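Local coordinates for ribosomal protein s2-related protein (PDB 2JH3) that binds a [4Fe-4S] cluster and has a chelatase-like fold, and may insert iron into sirohydrochlorin, at residues Val58-Ala63 / Ile376-Ala381. Sequence-based numbering, arbitrary orientation.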
loop_
_atom_site.group_PDB
_atom_site.type_symbol
_atom_site.label_atom_id
_atom_site.label_comp_id
_atom_site.label_asym_id
_atom_site.label_seq_id
_atom_site.Cartn_x
_atom_site.Cartn_y
_atom_site.Cartn_z
ATOM N N VAL A 58 -17.393 18.339 -1.911
ATOM C CA VAL A 58 -18.023 18.716 -3.193
ATOM C C VAL A 58 -18.386 20.215 -3.310
ATOM O O VAL A 58 -18.150 20.809 -4.346
ATOM C CB VAL A 58 -19.241 17.817 -3.539
ATOM C CG1 VAL A 58 -20.420 18.121 -2.638
ATOM C CG2 VAL A 58 -19.538 17.958 -5.019
ATOM N N LEU A 59 -18.822 20.865 -2.241
ATOM C CA LEU A 59 -19.258 22.259 -2.395
ATOM C C LEU A 59 -18.096 23.245 -2.599
ATOM O O LEU A 59 -18.243 24.283 -3.248
ATOM C CB LEU A 59 -20.132 22.691 -1.213
ATOM C CG LEU A 59 -21.571 22.130 -1.269
ATOM C CD1 LEU A 59 -22.415 22.675 -0.116
ATOM C CD2 LEU A 59 -22.209 22.452 -2.604
ATOM N N ARG A 60 -16.925 22.864 -2.107
ATOM C CA ARG A 60 -15.685 23.645 -2.308
ATOM C C ARG A 60 -15.175 23.500 -3.748
ATOM O O ARG A 60 -14.381 24.281 -4.218
ATOM C CB ARG A 60 -14.635 23.168 -1.269
ATOM C CG ARG A 60 -13.657 22.205 -1.869
ATOM C CD ARG A 60 -12.456 21.926 -0.969
ATOM N NE ARG A 60 -12.662 20.765 -0.104
ATOM C CZ ARG A 60 -12.854 20.813 1.217
ATOM N NH1 ARG A 60 -12.851 21.981 1.854
ATOM N NH2 ARG A 60 -13.017 19.667 1.901
ATOM N N THR A 61 -15.653 22.490 -4.471
ATOM C CA THR A 61 -15.269 22.330 -5.827
ATOM C C THR A 61 -16.156 23.076 -6.825
ATOM O O THR A 61 -15.859 23.048 -8.010
ATOM C CB THR A 61 -15.179 20.856 -6.238
ATOM O OG1 THR A 61 -16.464 20.310 -6.480
ATOM C CG2 THR A 61 -14.449 20.031 -5.180
ATOM N N VAL A 62 -17.261 23.679 -6.382
ATOM C CA VAL A 62 -18.230 24.233 -7.334
ATOM C C VAL A 62 -17.795 25.638 -7.732
ATOM O O VAL A 62 -17.317 26.409 -6.906
ATOM C CB VAL A 62 -19.736 24.146 -6.860
ATOM C CG1 VAL A 62 -20.036 22.845 -6.127
ATOM C CG2 VAL A 62 -20.078 25.220 -6.085
ATOM N N ALA A 63 -17.909 25.903 -9.014
ATOM C CA ALA A 63 -17.361 27.034 -9.628
ATOM C C ALA A 63 -18.205 28.288 -9.452
ATOM O O ALA A 63 -17.642 29.384 -9.460
ATOM C CB ALA A 63 -17.119 26.754 -11.116
ATOM N N ILE A 376 -6.735 20.752 -5.452
ATOM C CA ILE A 376 -6.324 22.091 -5.901
ATOM C C ILE A 376 -6.812 23.236 -4.964
ATOM O O ILE A 376 -6.030 24.059 -4.510
ATOM C CB ILE A 376 -6.803 22.352 -7.395
ATOM C CG1 ILE A 376 -5.984 21.540 -8.426
ATOM C CG2 ILE A 376 -6.827 23.839 -7.685
ATOM C CD1 ILE A 376 -4.677 21.381 -8.201
ATOM N N GLU A 377 -8.085 23.175 -4.616
ATOM C CA GLU A 377 -8.762 24.149 -3.798
ATOM C C GLU A 377 -8.230 24.149 -2.349
ATOM O O GLU A 377 -8.062 25.193 -1.728
ATOM C CB GLU A 377 -10.250 23.765 -3.801
ATOM C CG GLU A 377 -10.975 23.897 -5.183
ATOM C CD GLU A 377 -11.088 22.611 -5.985
ATOM O OE1 GLU A 377 -10.367 21.673 -5.694
ATOM O OE2 GLU A 377 -11.859 22.580 -6.964
ATOM N N GLU A 378 -8.027 22.975 -1.786
ATOM C CA GLU A 378 -7.471 22.825 -0.419
ATOM C C GLU A 378 -6.077 23.251 -0.302
ATOM O O GLU A 378 -5.702 23.927 0.654
ATOM C CB GLU A 378 -7.600 21.383 0.051
ATOM C CG GLU A 378 -8.986 21.086 0.336
ATOM C CD GLU A 378 -9.235 19.634 0.723
ATOM O OE1 GLU A 378 -8.350 18.765 0.516
ATOM O OE2 GLU A 378 -10.377 19.336 1.196
ATOM N N SER A 379 -5.253 22.855 -1.277
ATOM C CA SER A 379 -3.874 23.265 -1.309
ATOM C C SER A 379 -3.733 24.805 -1.418
ATOM O O SER A 379 -2.907 25.433 -0.701
ATOM C CB SER A 379 -3.125 22.542 -2.433
ATOM O OG SER A 379 -3.039 21.108 -2.149
ATOM N N TYR A 380 -4.571 25.406 -2.286
ATOM C CA TYR A 380 -4.607 26.855 -2.506
ATOM C C TYR A 380 -4.959 27.552 -1.214
ATOM O O TYR A 380 -4.304 28.523 -0.800
ATOM C CB TYR A 380 -5.610 27.240 -3.577
ATOM C CG TYR A 380 -5.618 28.720 -3.839
ATOM C CD1 TYR A 380 -4.668 29.268 -4.635
ATOM C CD2 TYR A 380 -6.598 29.576 -3.256
ATOM C CE1 TYR A 380 -4.625 30.658 -4.871
ATOM C CE2 TYR A 380 -6.584 30.946 -3.494
ATOM C CZ TYR A 380 -5.572 31.486 -4.275
ATOM O OH TYR A 380 -5.515 32.867 -4.554
ATOM N N ALA A 381 -6.016 27.086 -0.595
ATOM C CA ALA A 381 -6.492 27.651 0.666
ATOM C C ALA A 381 -5.468 27.534 1.807
ATOM O O ALA A 381 -5.294 28.452 2.592
ATOM C CB ALA A 381 -7.722 26.959 1.033
#
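Arg-60 and Glu-378 meet across this interface in a salt bridge, NH2 to OE2, modelled at 2.8 Å, although the exact place of OE2 is less certain. A bend at chi3 (92°) swings the guanidinium across the Glu-378 side chain, which it crosses at about a right angle; as modelled, the carboxylate lies over one guanidinium face, displaced toward its rim, with the planes 62° apart, so the model has no flat pairing. Lower on the same side chain, Arg-60 CD lies 3.8 Å from Glu-378 CG and 4.0 Å from Glu-377 CB, while the Arg-60 carbonyl O rests 3.6 Å from Glu-377 CG. Thr-61 turns its hydroxyl back into its own segment: Val-58 O accepts both OG1 (2.8 Å), in the carbonyl plane on a lone pair, and the backbone N-H of Thr-61. Its CA instead faces Glu-377 OE2 at 3.6 Å, a van der Waals contact; that oxygen is hydrogen-bonded to Trp-281 NE1. Glu-378 OE1 has a weak, long ion pair with Arg-427 of the cluster pocket, and the Glu-378 side chain lies about 6 Å from that of the cluster ligand Cys-450. The contact thus joins a loop of the chelatase-like CbiX domain to helix 375-383 of the DR2241 stabilising domain, near the [4Fe-4S] site.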